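Local atomic coordinates of DNA repair protein XRCC1 (Homo sapiens, PDB entry 3LQC), a protein that serves as a scaffold in DNA single-strand break repair, assembling repair complexes, and binds auto-poly-ADP-ribosylated PARP1 to limit its activity. Residues V10-Q15 and V45-E50; D63-V68 and S140-S145. All coordinates share one frame; numbering follows the deposited sequence.

Contact 1. Residues V10-Q15 and V45-E50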
ATOM      1  N   VAL A  10       9.912 -20.943  22.303  1.00 20.57           N
ATOM      2  CA  VAL A  10      10.222 -21.074  23.720  1.00 22.31           C
ATOM      3  C   VAL A  10       8.985 -21.294  24.573  1.00 24.97           C
ATOM      4  O   VAL A  10       7.880 -20.868  24.219  1.00 22.44           O
ATOM      5  CB  VAL A  10      10.990 -19.856  24.287  1.00 26.21           C
ATOM      6  CG1 VAL A  10      12.196 -19.534  23.425  1.00 26.42           C
ATOM      7  CG2 VAL A  10      10.070 -18.656  24.434  1.00 22.67           C
ATOM      8  N   SER A  11       9.201 -21.956  25.707  1.00 26.15           N
ATOM      9  CA  SER A  11       8.178 -22.160  26.724  1.00 26.63           C
ATOM     10  C   SER A  11       8.203 -21.028  27.738  1.00 25.78           C
ATOM     11  O   SER A  11       9.260 -20.653  28.232  1.00 29.56           O
ATOM     12  CB  SER A  11       8.410 -23.490  27.442  1.00 28.95           C
ATOM     13  OG  SER A  11       8.550 -24.537  26.496  1.00 33.85           O
ATOM     14  N   CYS A  12       7.026 -20.491  28.041  1.00 31.00           N
ATOM     15  CA  CYS A  12       6.877 -19.397  28.997  1.00 32.91           C
ATOM     16  C   CYS A  12       6.258 -19.936  30.266  1.00 39.61           C
ATOM     17  O   CYS A  12       5.086 -19.674  30.559  1.00 44.11           O
ATOM     18  CB  CYS A  12       5.953 -18.324  28.430  1.00 29.93           C
ATOM     19  SG  CYS A  12       6.397 -17.780  26.787  1.00 28.41           S
ATOM     20  N   SER A  13       7.040 -20.690  31.024  1.00 39.83           N
ATOM     21  CA  SER A  13       6.472 -21.481  32.101  1.00 36.10           C
ATOM     22  C   SER A  13       5.833 -20.654  33.198  1.00 43.19           C
ATOM     23  O   SER A  13       4.608 -20.545  33.267  1.00 54.02           O
ATOM     24  CB  SER A  13       7.515 -22.430  32.663  1.00 40.48           C
ATOM     25  OG  SER A  13       7.848 -23.383  31.669  1.00 44.58           O
ATOM     26  N   SER A  14       6.650 -20.072  34.061  1.00 37.11           N
ATOM     27  CA  SER A  14       6.102 -19.300  35.169  1.00 42.56           C
ATOM     28  C   SER A  14       6.176 -17.818  34.851  1.00 43.65           C
ATOM     29  O   SER A  14       6.671 -17.008  35.646  1.00 43.69           O
ATOM     30  CB  SER A  14       6.822 -19.632  36.476  1.00 37.66           C
ATOM     31  OG  SER A  14       6.583 -20.984  36.826  1.00 35.97           O
ATOM     32  N   GLN A  15       5.680 -17.480  33.667  1.00 37.24           N
ATOM     33  CA  GLN A  15       5.683 -16.109  33.196  1.00 36.27           C
ATOM     34  C   GLN A  15       4.611 -15.923  32.139  1.00 36.06           C
ATOM     35  O   GLN A  15       4.307 -16.850  31.387  1.00 36.48           O
ATOM     36  CB  GLN A  15       7.058 -15.740  32.636  1.00 34.04           C
ATOM     37  CG  GLN A  15       7.741 -16.854  31.877  1.00 40.26           C
ATOM     38  CD  GLN A  15       9.179 -16.529  31.518  1.00 32.23           C
ATOM     39  OE1 GLN A  15       9.621 -15.391  31.649  1.00 35.68           O
ATOM     40  NE2 GLN A  15       9.914 -17.532  31.059  1.00 29.78           N
ATOM     41  N   VAL A  45       9.718 -15.534  16.565  1.00 13.69           N
ATOM     42  CA  VAL A  45       9.787 -16.246  17.827  1.00 15.94           C
ATOM     43  C   VAL A  45       8.382 -16.721  18.155  1.00 17.74           C
ATOM     44  O   VAL A  45       7.399 -16.059  17.821  1.00 17.32           O
ATOM     45  CB  VAL A  45      10.306 -15.363  18.987  1.00 20.87           C
ATOM     46  CG1 VAL A  45      11.743 -14.933  18.747  1.00 18.94           C
ATOM     47  CG2 VAL A  45       9.419 -14.165  19.172  1.00 22.44           C
ATOM     48  N   VAL A  46       8.281 -17.881  18.786  1.00 19.92           N
ATOM     49  CA  VAL A  46       6.996 -18.367  19.243  1.00 15.27           C
ATOM     50  C   VAL A  46       7.011 -18.498  20.754  1.00 19.68           C
ATOM     51  O   VAL A  46       7.904 -19.126  21.326  1.00 17.14           O
ATOM     52  CB  VAL A  46       6.624 -19.710  18.608  1.00 16.75           C
ATOM     53  CG1 VAL A  46       5.448 -20.342  19.356  1.00 18.56           C
ATOM     54  CG2 VAL A  46       6.281 -19.518  17.141  1.00 18.11           C
ATOM     55  N   LEU A  47       6.030 -17.868  21.391  1.00 17.24           N
ATOM     56  CA  LEU A  47       5.845 -17.981  22.824  1.00 18.52           C
ATOM     57  C   LEU A  47       4.798 -19.047  23.081  1.00 18.60           C
ATOM     58  O   LEU A  47       3.644 -18.908  22.673  1.00 16.33           O
ATOM     59  CB  LEU A  47       5.369 -16.662  23.432  1.00 18.54           C
ATOM     60  CG  LEU A  47       6.114 -15.353  23.166  1.00 19.33           C
ATOM     61  CD1 LEU A  47       5.390 -14.217  23.885  1.00 20.91           C
ATOM     62  CD2 LEU A  47       7.573 -15.431  23.594  1.00 19.25           C
ATOM     63  N   GLN A  48       5.224 -20.118  23.735  1.00 17.60           N
ATOM     64  CA  GLN A  48       4.333 -21.170  24.182  1.00 20.18           C
ATOM     65  C   GLN A  48       3.872 -20.858  25.601  1.00 22.73           C
ATOM     66  O   GLN A  48       4.625 -21.011  26.560  1.00 23.17           O
ATOM     67  CB  GLN A  48       5.065 -22.504  24.166  1.00 19.18           C
ATOM     68  CG  GLN A  48       5.410 -22.982  22.776  1.00 21.52           C
ATOM     69  CD  GLN A  48       6.084 -24.336  22.795  1.00 25.04           C
ATOM     70  OE1 GLN A  48       6.839 -24.654  23.718  1.00 27.41           O
ATOM     71  NE2 GLN A  48       5.817 -25.142  21.776  1.00 19.18           N
ATOM     72  N   LEU A  49       2.636 -20.407  25.724  1.00 19.06           N
ATOM     73  CA  LEU A  49       2.106 -20.004  27.010  1.00 24.21           C
ATOM     74  C   LEU A  49       1.562 -21.201  27.776  1.00 23.04           C
ATOM     75  O   LEU A  49       0.950 -22.094  27.192  1.00 18.68           O
ATOM     76  CB  LEU A  49       1.007 -18.967  26.812  1.00 23.20           C
ATOM     77  CG  LEU A  49       1.395 -17.789  25.928  1.00 21.26           C
ATOM     78  CD1 LEU A  49       0.230 -16.819  25.848  1.00 22.93           C
ATOM     79  CD2 LEU A  49       2.622 -17.111  26.481  1.00 23.36           C
ATOM     80  N   GLU A  50       1.800 -21.216  29.083  1.00 27.84           N
ATOM     81  CA  GLU A  50       1.287 -22.280  29.934  1.00 30.25           C
ATOM     82  C   GLU A  50      -0.212 -22.083  30.133  1.00 30.48           C
ATOM     83  O   GLU A  50      -0.993 -23.029  30.084  1.00 30.03           O
ATOM     84  CB  GLU A  50       2.009 -22.288  31.281  1.00 35.08           C
ATOM     85  CG  GLU A  50       1.914 -23.612  32.019  1.00 44.98           C
ATOM     86  CD  GLU A  50       2.418 -23.531  33.453  1.00 53.56           C
ATOM     87  OE1 GLU A  50       3.147 -22.571  33.791  1.00 53.26           O
ATOM     88  OE2 GLU A  50       2.081 -24.437  34.245  1.00 54.37           O
TER

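Contact 2. Residues D63-V68 and S140-S145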
ATOM      1  N   ASP A  63      13.489  -3.303  16.518  1.00 18.62           N
ATOM      2  CA  ASP A  63      14.942  -3.284  16.520  1.00 23.80           C
ATOM      3  C   ASP A  63      15.449  -3.655  15.135  1.00 22.30           C
ATOM      4  O   ASP A  63      16.112  -4.679  14.959  1.00 18.26           O
ATOM      5  CB  ASP A  63      15.522  -4.233  17.563  1.00 21.36           C
ATOM      6  CG  ASP A  63      17.042  -4.211  17.586  1.00 27.10           C
ATOM      7  OD1 ASP A  63      17.626  -3.134  17.344  1.00 27.31           O
ATOM      8  OD2 ASP A  63      17.653  -5.271  17.851  1.00 32.01           O
ATOM      9  N   GLY A  64      15.104  -2.824  14.157  1.00 19.81           N
ATOM     10  CA  GLY A  64      15.647  -2.941  12.816  1.00 22.11           C
ATOM     11  C   GLY A  64      14.808  -3.750  11.848  1.00 17.65           C
ATOM     12  O   GLY A  64      15.255  -4.036  10.740  1.00 19.06           O
ATOM     13  N   SER A  65      13.605  -4.131  12.262  1.00 17.02           N
ATOM     14  CA  SER A  65      12.695  -4.863  11.388  1.00 15.96           C
ATOM     15  C   SER A  65      11.978  -3.890  10.462  1.00 18.78           C
ATOM     16  O   SER A  65      11.684  -2.763  10.857  1.00 21.66           O
ATOM     17  CB  SER A  65      11.645  -5.619  12.206  1.00 14.97           C
ATOM     18  OG  SER A  65      12.221  -6.665  12.955  1.00 19.30           O
ATOM     19  N   ALA A  66      11.679  -4.324   9.241  1.00 16.41           N
ATOM     20  CA  ALA A  66      10.864  -3.523   8.338  1.00 15.91           C
ATOM     21  C   ALA A  66       9.386  -3.727   8.642  1.00 18.64           C
ATOM     22  O   ALA A  66       8.608  -2.771   8.644  1.00 19.73           O
ATOM     23  CB  ALA A  66      11.161  -3.869   6.893  1.00 17.36           C
ATOM     24  N   PHE A  67       9.007  -4.978   8.893  1.00 15.89           N
ATOM     25  CA  PHE A  67       7.618  -5.318   9.191  1.00 16.93           C
ATOM     26  C   PHE A  67       7.556  -6.212  10.408  1.00 17.23           C
ATOM     27  O   PHE A  67       8.475  -6.976  10.659  1.00 21.57           O
ATOM     28  CB  PHE A  67       6.958  -6.050   8.020  1.00 15.36           C
ATOM     29  CG  PHE A  67       7.283  -5.477   6.681  1.00 16.73           C
ATOM     30  CD1 PHE A  67       6.981  -4.159   6.386  1.00 12.31           C
ATOM     31  CD2 PHE A  67       7.888  -6.263   5.706  1.00 19.52           C
ATOM     32  CE1 PHE A  67       7.280  -3.628   5.153  1.00 14.08           C
ATOM     33  CE2 PHE A  67       8.199  -5.734   4.457  1.00 18.16           C
ATOM     34  CZ  PHE A  67       7.891  -4.416   4.180  1.00 14.50           C
ATOM     35  N   VAL A  68       6.468  -6.116  11.163  1.00 19.92           N
ATOM     36  CA  VAL A  68       6.226  -7.030  12.272  1.00 16.70           C
ATOM     37  C   VAL A  68       4.784  -7.506  12.219  1.00 18.70           C
ATOM     38  O   VAL A  68       3.877  -6.726  11.933  1.00 16.12           O
ATOM     39  CB  VAL A  68       6.490  -6.378  13.636  1.00 15.80           C
ATOM     40  CG1 VAL A  68       6.341  -7.405  14.735  1.00 16.75           C
ATOM     41  CG2 VAL A  68       7.871  -5.763  13.682  1.00 14.35           C
ATOM     42  N   SER A 140      21.667  -7.480   9.010  1.00 30.12           N
ATOM     43  CA  SER A 140      21.558  -6.929  10.355  1.00 33.09           C
ATOM     44  C   SER A 140      20.881  -7.953  11.262  1.00 30.09           C
ATOM     45  O   SER A 140      20.117  -8.796  10.789  1.00 29.98           O
ATOM     46  CB  SER A 140      20.786  -5.606  10.339  1.00 27.47           C
ATOM     47  OG  SER A 140      19.514  -5.766   9.737  1.00 30.91           O
ATOM     48  N   PRO A 141      21.177  -7.897  12.566  1.00 32.57           N
ATOM     49  CA  PRO A 141      20.612  -8.839  13.534  1.00 30.83           C
ATOM     50  C   PRO A 141      19.246  -8.343  13.986  1.00 29.54           C
ATOM     51  O   PRO A 141      18.980  -8.295  15.189  1.00 28.69           O
ATOM     52  CB  PRO A 141      21.592  -8.758  14.711  1.00 30.27           C
ATOM     53  CG  PRO A 141      22.605  -7.679  14.352  1.00 21.95           C
ATOM     54  CD  PRO A 141      22.028  -6.896  13.225  1.00 32.33           C
ATOM     55  N   PHE A 142      18.401  -7.984  13.022  1.00 28.95           N
ATOM     56  CA  PHE A 142      17.139  -7.292  13.282  1.00 23.08           C
ATOM     57  C   PHE A 142      16.130  -8.131  14.056  1.00 21.12           C
ATOM     58  O   PHE A 142      16.164  -9.354  14.023  1.00 24.48           O
ATOM     59  CB  PHE A 142      16.508  -6.842  11.963  1.00 20.92           C
ATOM     60  CG  PHE A 142      16.050  -7.974  11.105  1.00 19.84           C
ATOM     61  CD1 PHE A 142      14.824  -8.581  11.335  1.00 18.35           C
ATOM     62  CD2 PHE A 142      16.851  -8.449  10.081  1.00 20.01           C
ATOM     63  CE1 PHE A 142      14.403  -9.634  10.555  1.00 15.89           C
ATOM     64  CE2 PHE A 142      16.436  -9.502   9.292  1.00 19.74           C
ATOM     65  CZ  PHE A 142      15.209 -10.098   9.529  1.00 16.97           C
ATOM     66  N   GLY A 143      15.217  -7.454  14.735  1.00 20.34           N
ATOM     67  CA  GLY A 143      14.180  -8.117  15.497  1.00 20.86           C
ATOM     68  C   GLY A 143      13.377  -7.070  16.235  1.00 22.68           C
ATOM     69  O   GLY A 143      13.004  -6.046  15.656  1.00 21.22           O
ATOM     70  N   LEU A 144      13.119  -7.319  17.515  1.00 22.63           N
ATOM     71  CA  LEU A 144      12.397  -6.364  18.349  1.00 22.02           C
ATOM     72  C   LEU A 144      13.224  -5.969  19.548  1.00 26.20           C
ATOM     73  O   LEU A 144      14.018  -6.761  20.047  1.00 29.40           O
ATOM     74  CB  LEU A 144      11.083  -6.963  18.844  1.00 23.38           C
ATOM     75  CG  LEU A 144      10.070  -7.306  17.758  1.00 26.86           C
ATOM     76  CD1 LEU A 144       8.723  -7.614  18.383  1.00 21.63           C
ATOM     77  CD2 LEU A 144       9.974  -6.143  16.781  1.00 20.15           C
ATOM     78  N   SER A 145      13.031  -4.742  20.021  1.00 28.03           N
ATOM     79  CA  SER A 145      13.576  -4.357  21.314  1.00 31.72           C
ATOM     80  C   SER A 145      12.657  -4.898  22.384  1.00 28.27           C
ATOM     81  O   SER A 145      13.099  -5.377  23.420  1.00 29.18           O
ATOM     82  CB  SER A 145      13.693  -2.842  21.435  1.00 27.37           C
ATOM     83  OG  SER A 145      14.780  -2.389  20.652  1.00 35.26           O
TER
HETATM   84  O   HOH W   1      17.896  -3.537  10.268  1.00 25.51           O

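Contact 1. Residues V10-Q15 and V45-E50
V10 bonds to the neighbouring strand through both its N-H and its C=O. V10 N lies 2.9 Å from V46 O, and the V10 carbonyl takes the N-H of Q48, whose N stands 2.8 Å from V10 O. Both bonds run nearly along the C=O axis. Two residues on, C12 N donates to Q48 O at 2.9 Å, now tilted 23° from the carbonyl plane. Q48 thus gives its N-H to V10 and its C=O to C12. That alternation, with both chains running the same way, is the ladder of a parallel pair.

Side chains sort to the two faces of this ladder. On one face V10 and L47 lie side by side, the CG2 methyl of V10 being 4.2 Å from L47 CD2. C12 SG drops in next to them: it meets L47 CB at 3.7 Å and L49 CD2 at 3.8 Å. With SG anti to the carbonyl carbon (chi1 -51°), the sulfur is carried over the two leucines, and its disulfide to C20 fixes it there. On the other face Q48, extended beyond CG, passes alongside the V10 carbonyl, and its OE1 receives a weak, long bond of 3.3 Å from S11 OG.

Strand 7-12 is an outermost strand of the five-stranded sheet within this chain. Helix 17-25 packs over the face of V10 and L47, with C20 and L24 touching V10, while the far edge of 45-49 is hydrogen-bonded to strand 125-133 through V45, L47 and L49.

Contact 2. Residues D63-V68 and S140-S145
One carbonyl takes two donors from opposite faces of its plane: G143 O accepts the backbone N of D63 at 2.9 Å and the hydroxyl S65 OG, also at 2.9 Å. Both stand above or below the carbonyl plane instead of on a lone pair, the N-H 41° out and the hydroxyl 36° out. The serine reaches in because its OG is anti to its own carbonyl carbon, beside the backbone N (chi1 -67°). The return bond, G143 N to D63 O, makes D63 and G143 an antiparallel hydrogen-bonded pair, and F142 CA adds a CA-H...O contact to D63 O at 3.3 Å.

F142 packs along the loop: its CB sits 3.3 Å from G64 O, while its CD1 edge faces S65 OG near the ring plane. G64, with positive phi, passes close to F142 CB, where there is little room for a side chain. One water donates to both G64 O and S140 OG, bridging the loop to S140, just before strand 143-150. Deeper in, V68 CG2 meets L144 CD2 at 3.8 Å, the two side chains crossing at a slant. With S65 cut back to an alanine, G143 O would probably keep D63 N as its one donor from the two segments, and the F142 edge would lose its polar neighbour.

R34 makes a cation-pi contact with F142 and bonds to its carbonyl. Loop 64-66 carries the chain from strand 57-63 to 67-73, and strand 143-150 begins by pairing with D63: a crossing between the two sheets of the XRCC1 N-terminal domain, of the galactose-binding-like (GBD) clan.

Contact 1 and contact 2 sit on opposite sides of the chain's centre, about 21 Å between their centres. Contact 1 lies at the edge of the mixed five-stranded sheet, with four buried and four exposed of ten touching residues. Contact 2 is the more buried, five against two exposed of nine, and joins the two sheets: D63 and G143 pair in the three-stranded antiparallel one, while V68 belongs to strand 67-73 of the other. Strand 125-133 touches both contacts. In contact 1 parallel backbone bonds dominate, with a disulfide cysteine among apolar side chains and S11 and Q48 on the other face; contact 2 relies on a buried serine hydroxyl, glycines and a water.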